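PDB 4G78: histidine phosphotransfer protein from Medicago truncatula, which probably relays phosphoryl groups from cytokinin sensor histidine kinases to response regulators in a two-component phosphorelay. Local coordinates for residues Q21-D26 with Y124-N129; T48-D53 with A87-A92; E55-N60 with H80-S85. All coordinates share one frame; numbering follows the deposited sequence. Where two conformers were deposited one is given.

Along the chain, the segments of contact 3 lie between those of contact 2, and both lie between those of contact 1. Contacts 2 and 3 join the same two antiparallel helices, 41-66 and 72-89, with centres about 9 Å apart. Contact 1 instead sets the loop after helix 6-20 against helix 110-145, its centre about 10 Å from that of contact 2 and about 15 Å from that of contact 3. Backbone bonds tie residues 21-26 to 87-92, while a salt bridge from K128 to E55 links helix 110-145 to helix 41-66. Loop 21-26 and helices 41-66, 72-89 and 110-145 are thus interconnected, with H80, the predicted phosphorylation site, on helix 72-89.

Contact 1. Residues Q21-D26 with Y124-N129; sequences QGYLDD and YSLLKN
With CG anti to its own carbonyl carbon (chi1 -69°), Y23 sends its ring from the loop toward L126, and L127, with CG anti to its backbone N (chi1 174°), swings one methyl back toward the loop. The two leucines are consecutive on helix 110-145, so the loop meets that helix at two adjoining points. At the first, the Y23 ring crosses L126 at a slant: Y23 CE1 is 3.7 Å from L126 CB, and further along the ring the phenol oxygen, Y23 OH, lies 3.7 Å from L126 CD1. L126 CD2 is only slightly more distant from that oxygen, so the phenol end rests against the whole branched end of the leucine.

At the second point a single methyl does the work. L127 CD1 approaches L24 CD2 to 3.9 Å, the two side chains at about a right angle, and it also lies 3.8 Å from the backbone oxygen Y23 O. That oxygen already accepts a backbone bond from A92. G22, the first residue out of helical geometry after helix 6-20, has positive phi (89°) in a Schellman motif; Y23 and L24 come straight after it. M18 of that helix touches Y23, L24 and L127, and R93 makes a cation-pi contact with the tyrosine ring. Between loop and helix 110-145, then, the attraction is dispersion and shape fit, while the loop backbone finds hydrogen-bond partners in 87-92 and R93.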
ATOM      1  N   GLN A  21      -8.626  -8.590   6.674  1.00  7.96           N
ATOM      2  CA  GLN A  21      -9.418  -7.600   5.954  1.00  8.16           C
ATOM      3  C   GLN A  21      -8.896  -7.322   4.547  1.00  8.31           C
ATOM      4  O   GLN A  21      -9.472  -6.530   3.816  1.00  9.38           O
ATOM      5  CB  GLN A  21      -9.588  -6.357   6.793  1.00  8.79           C
ATOM      6  CG  GLN A  21     -10.558  -6.558   7.952  1.00  9.38           C
ATOM      7  CD  GLN A  21     -11.983  -6.693   7.448  1.00  9.95           C
ATOM      8  OE1 GLN A  21     -12.522  -5.680   6.942  1.00 12.94           O
ATOM      9  NE2 GLN A  21     -12.580  -7.844   7.528  1.00  9.80           N
ATOM     10  N   GLY A  22      -7.796  -7.963   4.157  1.00  8.37           N
ATOM     11  CA  GLY A  22      -7.341  -7.905   2.772  1.00  8.80           C
ATOM     12  C   GLY A  22      -6.410  -6.766   2.435  1.00  8.05           C
ATOM     13  O   GLY A  22      -6.124  -6.574   1.248  1.00  8.64           O
ATOM     14  N   TYR A  23      -5.942  -6.008   3.416  1.00  7.91           N
ATOM     15  CA  TYR A  23      -4.999  -4.935   3.148  1.00  7.92           C
ATOM     16  C   TYR A  23      -3.665  -5.456   2.636  1.00  7.60           C
ATOM     17  O   TYR A  23      -2.987  -4.783   1.858  1.00  8.44           O
ATOM     18  CB  TYR A  23      -4.774  -4.076   4.377  1.00  8.32           C
ATOM     19  CG  TYR A  23      -5.948  -3.256   4.777  1.00  8.47           C
ATOM     20  CD1 TYR A  23      -6.337  -2.166   3.972  1.00 10.35           C
ATOM     21  CD2 TYR A  23      -6.748  -3.550   5.863  1.00  9.73           C
ATOM     22  CE1 TYR A  23      -7.456  -1.430   4.270  1.00 11.94           C
ATOM     23  CE2 TYR A  23      -7.814  -2.782   6.167  1.00 12.19           C
ATOM     24  CZ  TYR A  23      -8.172  -1.700   5.331  1.00 13.59           C
ATOM     25  OH  TYR A  23      -9.246  -0.908   5.639  1.00 19.55           O
ATOM     26  N   LEU A  24      -3.242  -6.614   3.170  1.00  7.52           N
ATOM     27  CA  LEU A  24      -1.945  -7.211   2.894  1.00  7.74           C
ATOM     28  C   LEU A  24      -2.152  -8.614   2.374  1.00  7.32           C
ATOM     29  O   LEU A  24      -3.098  -9.294   2.766  1.00  8.35           O
ATOM     30  CB  LEU A  24      -1.124  -7.307   4.195  1.00  8.10           C
ATOM     31  CG  LEU A  24      -0.857  -5.969   4.867  1.00  8.71           C
ATOM     32  CD1 LEU A  24      -0.195  -6.206   6.229  1.00 10.16           C
ATOM     33  CD2 LEU A  24      -0.059  -5.049   3.983  1.00 10.04           C
ATOM     34  N   ASP A  25      -1.215  -9.054   1.534  1.00  7.88           N
ATOM     35  CA  ASP A  25      -1.145 -10.419   1.077  1.00  7.84           C
ATOM     36  C   ASP A  25       0.271 -10.965   1.247  1.00  7.63           C
ATOM     37  O   ASP A  25       1.153 -10.313   1.795  1.00  8.17           O
ATOM     38  CB  ASP A  25      -1.660 -10.555  -0.378  1.00  8.95           C
ATOM     39  CG  ASP A  25      -0.796  -9.883  -1.433  1.00  9.72           C
ATOM     40  OD1 ASP A  25       0.446  -9.966  -1.363  1.00  9.86           O
ATOM     41  OD2 ASP A  25      -1.353  -9.240  -2.318  1.00 14.35           O
ATOM     42  N   ASP A  26       0.459 -12.198   0.803  1.00  7.99           N
ATOM     43  CA  ASP A  26       1.692 -12.900   1.091  1.00  8.34           C
ATOM     44  C   ASP A  26       2.957 -12.196   0.577  1.00  8.22           C
ATOM     45  O   ASP A  26       4.026 -12.471   1.098  1.00  9.30           O
ATOM     46  CB  ASP A  26       1.661 -14.319   0.487  1.00  9.67           C
ATOM     47  CG  ASP A  26       2.805 -15.164   1.020  1.00 10.04           C
ATOM     48  OD1 ASP A  26       2.804 -15.439   2.248  1.00 11.16           O
ATOM     49  OD2 ASP A  26       3.665 -15.567   0.234  1.00 11.44           O
ATOM     50  N   TYR A 124      -5.311   3.591  -0.551  1.00  9.16           N
ATOM     51  CA  TYR A 124      -3.922   3.920  -0.285  1.00  8.94           C
ATOM     52  C   TYR A 124      -3.794   4.518   1.106  1.00  9.13           C
ATOM     53  O   TYR A 124      -2.907   4.141   1.885  1.00  9.47           O
ATOM     54  CB  TYR A 124      -3.378   4.865  -1.361  1.00  9.74           C
ATOM     55  CG  TYR A 124      -1.983   5.279  -1.017  1.00  9.39           C
ATOM     56  CD1 TYR A 124      -0.907   4.412  -1.178  1.00  9.99           C
ATOM     57  CD2 TYR A 124      -1.752   6.506  -0.468  1.00  9.97           C
ATOM     58  CE1 TYR A 124       0.381   4.773  -0.775  1.00 10.71           C
ATOM     59  CE2 TYR A 124      -0.471   6.861  -0.016  1.00 10.66           C
ATOM     60  CZ  TYR A 124       0.591   5.992  -0.204  1.00 10.57           C
ATOM     61  OH  TYR A 124       1.877   6.291   0.195  1.00 12.60           O
ATOM     62  N   SER A 125      -4.660   5.462   1.446  1.00  9.74           N
ATOM     63  CA  SER A 125      -4.582   6.074   2.755  0.68 10.86           C
ATOM     64  C   SER A 125      -4.834   5.062   3.871  1.00  9.99           C
ATOM     65  O   SER A 125      -4.111   5.091   4.894  1.00 11.02           O
ATOM     66  CB  SER A 125      -5.566   7.244   2.819  0.68 12.43           C
ATOM     67  OG  SER A 125      -5.573   7.787   4.123  0.68 14.85           O
ATOM     68  N   LEU A 126      -5.785   4.182   3.693  1.00 10.27           N
ATOM     69  CA  LEU A 126      -6.059   3.139   4.708  1.00 10.67           C
ATOM     70  C   LEU A 126      -4.842   2.293   4.897  1.00  9.99           C
ATOM     71  O   LEU A 126      -4.447   1.940   6.030  1.00 10.81           O
ATOM     72  CB  LEU A 126      -7.258   2.280   4.296  1.00 11.40           C
ATOM     73  CG  LEU A 126      -8.622   2.944   4.398  1.00 13.57           C
ATOM     74  CD1 LEU A 126      -9.655   2.149   3.673  1.00 15.16           C
ATOM     75  CD2 LEU A 126      -8.980   3.092   5.931  1.00 18.34           C
ATOM     76  N   LEU A 127      -4.227   1.877   3.781  1.00  9.67           N
ATOM     77  CA  LEU A 127      -3.039   1.023   3.868  1.00  9.25           C
ATOM     78  C   LEU A 127      -1.916   1.741   4.594  1.00  9.59           C
ATOM     79  O   LEU A 127      -1.273   1.191   5.491  1.00  9.69           O
ATOM     80  CB  LEU A 127      -2.619   0.623   2.476  1.00  9.72           C
ATOM     81  CG  LEU A 127      -1.300  -0.142   2.445  1.00 11.15           C
ATOM     82  CD1 LEU A 127      -1.434  -1.531   3.049  1.00 14.84           C
ATOM     83  CD2 LEU A 127      -0.776  -0.166   1.088  1.00 17.32           C
ATOM     84  N   LYS A 128      -1.622   2.972   4.150  1.00  9.61           N
ATOM     85  CA  LYS A 128      -0.474   3.699   4.708  1.00 10.28           C
ATOM     86  C   LYS A 128      -0.676   3.919   6.194  1.00 10.25           C
ATOM     87  O   LYS A 128       0.243   3.721   7.003  1.00 10.92           O
ATOM     88  CB  LYS A 128      -0.280   5.012   3.965  1.00 10.99           C
ATOM     89  CG  LYS A 128       0.895   5.794   4.493  1.00 12.29           C
ATOM     90  CD  LYS A 128       1.227   7.011   3.713  1.00 14.33           C
ATOM     91  CE  LYS A 128       2.484   7.700   4.129  1.00 22.13           C
ATOM     92  NZ  LYS A 128       2.631   9.039   3.543  1.00 30.47           N
ATOM     93  N   ASN A 129      -1.876   4.363   6.603  1.00 10.39           N
ATOM     94  CA  ASN A 129      -2.106   4.624   8.044  1.00 11.72           C
ATOM     95  C   ASN A 129      -1.992   3.321   8.859  1.00 10.66           C
ATOM     96  O   ASN A 129      -1.397   3.344   9.964  1.00 11.69           O
ATOM     97  CB  ASN A 129      -3.408   5.269   8.240  1.00 13.31           C
ATOM     98  CG  ASN A 129      -3.341   6.735   7.753  1.00 17.75           C
ATOM     99  OD1 ASN A 129      -2.290   7.363   7.629  1.00 32.06           O
ATOM    100  ND2 ASN A 129      -4.495   7.215   7.498  1.00 23.65           N
TER

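Contact 2. Residues T48-D53 with A87-A92; sequences TMFFDD and ASVGAA
One methyl of V89 sits squarely over the F50 ring: CG2 is 3.7 Å from the ring centroid and only 5° off the ring normal, a well-centred CH-pi contact. All six ring carbons are therefore nearly equidistant from it, F50 CD1 being closest at 3.8 Å. The other branch, V89 CG1, reaches the root of the phenylalanine, 4.0 Å from F50 CB. A91 adds a lighter touch, its CB 4.3 Å from F50 CZ.

F50 holds its ring out toward the partner because CG is anti to the backbone N (chi1 169°). On the other side, the chain leaves helix 72-89 through a Schellman motif at G90, where positive phi breaks the helical path and A91, the centre of an inverse gamma turn, comes in at a slant to the ring. Replacing V89 with alanine removes both methyls and would probably open a gap over the centre of the F50 face.

Around this pair, Q82, S85 and S86 of helix 72-89 also touch F50, V46 and M47 of helix 41-66 touch V89, and A91 rests on L127. The ring is thus wedged between helices 41-66 and 72-89, with helix 110-145 lying next to A91.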
ATOM      1  N   THR A  48       8.721   2.765   2.524  1.00 10.60           N
ATOM      2  CA  THR A  48       8.918   4.205   2.345  1.00 11.69           C
ATOM      3  C   THR A  48       9.127   4.493   0.838  1.00 10.01           C
ATOM      4  O   THR A  48       8.591   5.482   0.326  1.00 11.26           O
ATOM      5  CB  THR A  48      10.092   4.649   3.202  1.00 14.74           C
ATOM      6  OG1 THR A  48       9.808   4.473   4.527  1.00 19.20           O
ATOM      7  CG2 THR A  48      10.460   6.105   2.859  1.00 21.37           C
ATOM      8  N   MET A  49       9.867   3.667   0.164  1.00  9.70           N
ATOM      9  CA  MET A  49      10.064   3.822  -1.297  1.00  9.71           C
ATOM     10  C   MET A  49       8.723   3.743  -2.020  1.00  9.12           C
ATOM     11  O   MET A  49       8.439   4.523  -2.918  1.00  9.88           O
ATOM     12  CB  MET A  49      11.055   2.785  -1.787  1.00  9.85           C
ATOM     13  CG  MET A  49      12.460   3.017  -1.310  1.00 10.22           C
ATOM     14  SD  MET A  49      13.512   1.582  -1.740  1.00 10.75           S
ATOM     15  CE  MET A  49      15.050   2.158  -1.032  1.00 13.43           C
ATOM     16  N   PHE A  50       7.923   2.740  -1.654  1.00  9.00           N
ATOM     17  CA  PHE A  50       6.605   2.544  -2.235  1.00  9.08           C
ATOM     18  C   PHE A  50       5.689   3.730  -1.960  1.00  8.87           C
ATOM     19  O   PHE A  50       4.976   4.182  -2.873  1.00  9.59           O
ATOM     20  CB  PHE A  50       6.018   1.235  -1.678  1.00  9.50           C
ATOM     21  CG  PHE A  50       4.551   1.068  -2.005  1.00  9.24           C
ATOM     22  CD1 PHE A  50       4.130   0.682  -3.227  1.00  9.40           C
ATOM     23  CD2 PHE A  50       3.608   1.290  -1.019  1.00 10.52           C
ATOM     24  CE1 PHE A  50       2.821   0.527  -3.541  1.00 10.46           C
ATOM     25  CE2 PHE A  50       2.258   1.140  -1.283  1.00 11.50           C
ATOM     26  CZ  PHE A  50       1.885   0.733  -2.598  1.00 11.26           C
ATOM     27  N   PHE A  51       5.683   4.252  -0.752  1.00  9.29           N
ATOM     28  CA  PHE A  51       4.808   5.384  -0.417  1.00  9.73           C
ATOM     29  C   PHE A  51       5.203   6.600  -1.268  1.00 10.37           C
ATOM     30  O   PHE A  51       4.332   7.302  -1.803  1.00 10.70           O
ATOM     31  CB  PHE A  51       4.900   5.759   1.067  1.00 11.02           C
ATOM     32  CG  PHE A  51       4.394   4.744   2.060  1.00 10.72           C
ATOM     33  CD1 PHE A  51       3.414   3.833   1.777  1.00 11.25           C
ATOM     34  CD2 PHE A  51       4.978   4.728   3.334  1.00 13.06           C
ATOM     35  CE1 PHE A  51       3.005   2.913   2.722  1.00 12.21           C
ATOM     36  CE2 PHE A  51       4.528   3.815   4.295  1.00 14.27           C
ATOM     37  CZ  PHE A  51       3.582   2.954   3.992  1.00 13.30           C
ATOM     38  N   ASP A  52       6.499   6.865  -1.383  1.00 10.34           N
ATOM     39  CA  ASP A  52       6.915   8.039  -2.114  1.00 11.56           C
ATOM     40  C   ASP A  52       6.507   7.927  -3.594  1.00 11.09           C
ATOM     41  O   ASP A  52       5.952   8.871  -4.184  1.00 12.85           O
ATOM     42  CB  ASP A  52       8.418   8.201  -1.929  1.00 13.85           C
ATOM     43  CG  ASP A  52       8.853   8.711  -0.565  1.00 17.79           C
ATOM     44  OD1 ASP A  52       7.981   9.101   0.285  1.00 23.03           O
ATOM     45  OD2 ASP A  52      10.065   8.592  -0.306  1.00 24.16           O
ATOM     46  N   ASP A  53       6.718   6.761  -4.202  1.00 10.63           N
ATOM     47  CA  ASP A  53       6.320   6.560  -5.604  1.00 11.07           C
ATOM     48  C   ASP A  53       4.827   6.647  -5.771  1.00  9.90           C
ATOM     49  O   ASP A  53       4.313   7.234  -6.729  1.00 10.60           O
ATOM     50  CB  ASP A  53       6.845   5.250  -6.144  1.00 13.24           C
ATOM     51  CG  ASP A  53       8.413   5.290  -6.391  1.00 16.23           C
ATOM     52  OD1 ASP A  53       9.041   6.346  -6.286  1.00 20.88           O
ATOM     53  OD2 ASP A  53       8.896   4.206  -6.655  1.00 19.88           O
ATOM     54  N   ALA A  87       1.660  -4.676  -6.112  1.00  9.26           N
ATOM     55  CA  ALA A  87       1.979  -6.082  -6.055  1.00 10.55           C
ATOM     56  C   ALA A  87       3.360  -6.324  -5.488  1.00  9.84           C
ATOM     57  O   ALA A  87       3.543  -7.365  -4.776  1.00 12.06           O
ATOM     58  CB  ALA A  87       1.929  -6.697  -7.447  1.00 12.27           C
ATOM     59  N   SER A  88       4.294  -5.464  -5.684  1.00 10.14           N
ATOM     60  CA  SER A  88       5.695  -5.630  -5.188  1.00 10.31           C
ATOM     61  C   SER A  88       5.816  -5.578  -3.706  1.00 10.07           C
ATOM     62  O   SER A  88       6.842  -6.023  -3.163  1.00 10.78           O
ATOM     63  CB  SER A  88       6.630  -4.642  -5.841  1.00 11.25           C
ATOM     64  OG  SER A  88       6.617  -3.329  -5.238  1.00 12.18           O
ATOM     65  N   VAL A  89       4.807  -5.035  -3.039  1.00  9.60           N
ATOM     66  CA  VAL A  89       4.829  -4.881  -1.604  1.00  9.42           C
ATOM     67  C   VAL A  89       3.691  -5.610  -0.885  1.00  8.70           C
ATOM     68  O   VAL A  89       3.609  -5.564   0.318  1.00  9.96           O
ATOM     69  CB  VAL A  89       4.918  -3.428  -1.176  1.00 10.02           C
ATOM     70  CG1 VAL A  89       6.146  -2.728  -1.751  1.00 11.42           C
ATOM     71  CG2 VAL A  89       3.648  -2.649  -1.500  1.00 10.42           C
ATOM     72  N   GLY A  90       2.816  -6.281  -1.644  1.00  8.34           N
ATOM     73  CA  GLY A  90       1.692  -6.982  -1.007  1.00  8.70           C
ATOM     74  C   GLY A  90       0.546  -6.124  -0.576  1.00  8.10           C
ATOM     75  O   GLY A  90      -0.246  -6.525   0.274  1.00  8.97           O
ATOM     76  N   ALA A  91       0.364  -4.961  -1.228  1.00  7.98           N
ATOM     77  CA  ALA A  91      -0.752  -4.042  -0.949  1.00  8.32           C
ATOM     78  C   ALA A  91      -1.959  -4.501  -1.782  1.00  7.97           C
ATOM     79  O   ALA A  91      -2.238  -3.988  -2.857  1.00  9.59           O
ATOM     80  CB  ALA A  91      -0.346  -2.634  -1.275  1.00  8.93           C
ATOM     81  N   ALA A  92      -2.663  -5.527  -1.276  1.00  8.64           N
ATOM     82  CA  ALA A  92      -3.617  -6.279  -2.056  1.00  8.96           C
ATOM     83  C   ALA A  92      -4.837  -5.465  -2.492  1.00  8.79           C
ATOM     84  O   ALA A  92      -5.233  -5.487  -3.638  1.00  9.83           O
ATOM     85  CB  ALA A  92      -4.069  -7.504  -1.274  1.00 10.87           C
TER

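Contact 3. Residues E55-N60 with H80-S85; sequences EKLLNN and HQQKGS
L57 of helix 41-66 has the largest share of this contact, and Q82 and then Q81 of helix 72-89 receive it. The leucine starts out toward helix 72-89, and with CG anti to the backbone N (chi1 -176°) its fork reaches the glutamines, the two methyls dividing the work. L57 CD1 reaches both, 3.7 Å from Q81 CG and 3.6 Å from Q82 OE1. L57 CD2 stays with Q82 alone, 3.7 Å from its OE1 and 3.8 Å from its CB. The Q82 amide oxygen therefore lies against the forked end of the leucine, while the hydrocarbon base of Q82 backs the same methyls.

This is the antiparallel pairing of helices 41-66 and 72-89 within the helix bundle of the histidine phosphotransfer (Hpt) domain, with L57 and Q82 the nearest residues by backbone, their CA atoms 7.4 Å apart. H80, the predicted phosphohistidine and unmodified in this model, lies on helix 72-89 just before the two glutamines; its CB is directed away from helix 41-66, and the residue is exposed, consistent with a site that must meet partner proteins.

Q82 is bent at chi2 (63°), which sets its amide beside L57 and within bonding distance of S54. Q82 NE2 donates to S54 OG, one turn before L57 on helix 41-66, and this bond fixes the amide's rotation, with the oxygen turned to L57. Q81 differs in using aliphatic carbon alone, CB and CG touching L57 CD1 at the more exposed margin of the pair.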
ATOM      1  N   GLU A  55       2.549   8.192  -3.909  1.00 10.21           N
ATOM      2  CA  GLU A  55       1.932   9.517  -3.709  1.00 11.06           C
ATOM      3  C   GLU A  55       2.167  10.379  -4.931  1.00 10.84           C
ATOM      4  O   GLU A  55       1.261  11.125  -5.356  1.00 12.60           O
ATOM      5  CB  GLU A  55       2.492  10.128  -2.440  1.00 12.23           C
ATOM      6  CG  GLU A  55       1.895   9.386  -1.223  1.00 12.34           C
ATOM      7  CD  GLU A  55       2.581   9.644   0.066  1.00 14.30           C
ATOM      8  OE1 GLU A  55       3.204  10.687   0.212  1.00 23.44           O
ATOM      9  OE2 GLU A  55       2.485   8.759   0.961  1.00 15.43           O
ATOM     10  N   LYS A  56       3.331  10.305  -5.524  1.00 12.01           N
ATOM     11  CA  LYS A  56       3.588  11.020  -6.778  1.00 12.79           C
ATOM     12  C   LYS A  56       2.672  10.541  -7.848  1.00 11.80           C
ATOM     13  O   LYS A  56       2.082  11.379  -8.643  1.00 12.78           O
ATOM     14  CB  LYS A  56       5.052  10.901  -7.150  1.00 16.55           C
ATOM     15  CG  LYS A  56       5.988  11.792  -6.374  1.00 26.53           C
ATOM     16  CD  LYS A  56       6.898  12.604  -7.321  1.00 43.17           C
ATOM     17  CE  LYS A  56       7.889  13.401  -6.522  1.00 54.41           C
ATOM     18  NZ  LYS A  56       7.297  14.701  -6.032  0.39 67.52           N
ATOM     19  N   LEU A  57       2.494   9.229  -8.025  1.00 11.06           N
ATOM     20  CA  LEU A  57       1.675   8.676  -9.028  1.00 11.11           C
ATOM     21  C   LEU A  57       0.219   9.086  -8.882  1.00 10.95           C
ATOM     22  O   LEU A  57      -0.471   9.467  -9.829  1.00 11.60           O
ATOM     23  CB  LEU A  57       1.902   7.157  -9.133  1.00 11.59           C
ATOM     24  CG  LEU A  57       1.170   6.445 -10.203  1.00 12.66           C
ATOM     25  CD1 LEU A  57       1.900   5.145 -10.510  1.00 14.57           C
ATOM     26  CD2 LEU A  57      -0.251   6.115  -9.822  1.00 14.64           C
ATOM     27  N   LEU A  58      -0.310   8.976  -7.648  1.00 10.88           N
ATOM     28  CA  LEU A  58      -1.686   9.370  -7.400  0.76 11.44           C
ATOM     29  C   LEU A  58      -1.872  10.838  -7.722  1.00 12.24           C
ATOM     30  O   LEU A  58      -2.965  11.204  -8.277  1.00 13.11           O
ATOM     31  CB  LEU A  58      -2.053   9.137  -5.920  0.76 12.42           C
ATOM     32  CG  LEU A  58      -2.202   7.672  -5.558  0.76 13.13           C
ATOM     33  CD1 LEU A  58      -2.617   7.387  -4.139  0.76 23.10           C
ATOM     34  CD2 LEU A  58      -3.344   7.082  -6.326  0.76 21.10           C
ATOM     35  N   ASN A  59      -0.933  11.689  -7.370  1.00 12.40           N
ATOM     36  CA  ASN A  59      -1.064  13.134  -7.711  1.00 14.92           C
ATOM     37  C   ASN A  59      -1.088  13.291  -9.232  1.00 14.43           C
ATOM     38  O   ASN A  59      -1.888  14.082  -9.786  1.00 14.67           O
ATOM     39  CB  ASN A  59       0.045  13.903  -7.071  1.00 17.31           C
ATOM     40  CG  ASN A  59      -0.065  14.074  -5.594  1.00 23.26           C
ATOM     41  OD1 ASN A  59       1.022  14.373  -4.963  1.00 35.07           O
ATOM     42  ND2 ASN A  59      -1.330  13.874  -5.121  1.00 41.08           N
ATOM     43  N   ASN A  60      -0.241  12.524  -9.955  1.00 13.35           N
ATOM     44  CA  ASN A  60      -0.280  12.585 -11.412  1.00 14.17           C
ATOM     45  C   ASN A  60      -1.556  12.160 -11.981  1.00 13.56           C
ATOM     46  O   ASN A  60      -2.078  12.754 -12.958  1.00 14.53           O
ATOM     47  CB  ASN A  60       0.890  11.760 -11.998  1.00 17.82           C
ATOM     48  CG  ASN A  60       2.222  12.429 -11.813  1.00 23.96           C
ATOM     49  OD1 ASN A  60       2.269  13.629 -11.846  1.00 35.01           O
ATOM     50  ND2 ASN A  60       3.356  11.835 -11.731  1.00 32.21           N
ATOM     51  N   HIS A  80      -1.677   0.855 -14.342  1.00 12.44           N
ATOM     52  CA  HIS A  80      -0.892  -0.324 -14.506  1.00 13.22           C
ATOM     53  C   HIS A  80       0.391  -0.258 -13.746  1.00 11.77           C
ATOM     54  O   HIS A  80       0.841  -1.238 -13.093  1.00 12.61           O
ATOM     55  CB  HIS A  80      -0.613  -0.527 -16.017  1.00 18.42           C
ATOM     56  CG  HIS A  80       0.175  -1.738 -16.346  1.00 25.79           C
ATOM     57  ND1 HIS A  80       1.563  -1.850 -16.667  1.00 36.30           N
ATOM     58  CD2 HIS A  80      -0.335  -2.997 -16.357  1.00 34.64           C
ATOM     59  CE1 HIS A  80       1.796  -3.132 -16.816  1.00 43.20           C
ATOM     60  NE2 HIS A  80       0.658  -3.884 -16.619  1.00 42.89           N
ATOM     61  N   GLN A  81       1.069   0.884 -13.759  1.00 11.56           N
ATOM     62  CA  GLN A  81       2.285   1.068 -12.987  0.60 11.35           C
ATOM     63  C   GLN A  81       1.996   0.896 -11.511  1.00 10.84           C
ATOM     64  O   GLN A  81       2.742   0.230 -10.783  1.00 11.46           O
ATOM     65  CB  GLN A  81       2.973   2.376 -13.305  0.60 12.04           C
ATOM     66  CG  GLN A  81       4.121   2.769 -12.364  0.60 14.55           C
ATOM     67  CD  GLN A  81       5.346   1.930 -12.624  0.60 17.43           C
ATOM     68  OE1 GLN A  81       5.620   1.474 -13.752  0.60 22.90           O
ATOM     69  NE2 GLN A  81       6.157   1.755 -11.535  0.60 18.83           N
ATOM     70  N   GLN A  82       0.932   1.547 -11.008  1.00 10.26           N
ATOM     71  CA  GLN A  82       0.596   1.408  -9.587  1.00  9.66           C
ATOM     72  C   GLN A  82       0.219  -0.008  -9.243  1.00  9.43           C
ATOM     73  O   GLN A  82       0.498  -0.471  -8.123  1.00  9.74           O
ATOM     74  CB  GLN A  82      -0.503   2.399  -9.217  1.00  9.58           C
ATOM     75  CG  GLN A  82      -0.787   2.444  -7.729  1.00  9.52           C
ATOM     76  CD  GLN A  82       0.365   2.917  -6.904  1.00  9.28           C
ATOM     77  OE1 GLN A  82       1.118   3.812  -7.307  1.00 10.52           O
ATOM     78  NE2 GLN A  82       0.565   2.357  -5.698  1.00  9.91           N
ATOM     79  N   LYS A  83      -0.416  -0.733 -10.140  1.00  9.92           N
ATOM     80  CA  LYS A  83      -0.762  -2.124  -9.869  1.00 10.33           C
ATOM     81  C   LYS A  83       0.499  -2.924  -9.573  1.00 10.35           C
ATOM     82  O   LYS A  83       0.555  -3.681  -8.606  1.00 10.52           O
ATOM     83  CB  LYS A  83      -1.501  -2.708 -11.070  1.00 11.52           C
ATOM     84  CG  LYS A  83      -2.106  -4.070 -10.770  1.00 16.21           C
ATOM     85  CD  LYS A  83      -2.536  -4.748 -12.049  1.00 26.28           C
ATOM     86  CE  LYS A  83      -3.685  -4.158 -12.741  1.00 35.12           C
ATOM     87  NZ  LYS A  83      -4.232  -5.132 -13.754  1.00 48.92           N
ATOM     88  N   GLY A  84       1.524  -2.791 -10.443  1.00 10.73           N
ATOM     89  CA  GLY A  84       2.733  -3.560 -10.262  1.00 11.61           C
ATOM     90  C   GLY A  84       3.500  -3.122  -9.004  1.00 10.55           C
ATOM     91  O   GLY A  84       4.082  -3.947  -8.299  1.00 11.14           O
ATOM     92  N   SER A  85       3.504  -1.837  -8.718  1.00 10.03           N
ATOM     93  CA  SER A  85       4.160  -1.343  -7.526  1.00  9.85           C
ATOM     94  C   SER A  85       3.477  -1.921  -6.272  1.00  9.20           C
ATOM     95  O   SER A  85       4.121  -2.368  -5.322  1.00  9.66           O
ATOM     96  CB  SER A  85       4.083   0.174  -7.527  1.00 11.35           C
ATOM     97  OG  SER A  85       4.597   0.781  -6.415  1.00 12.54           O
TER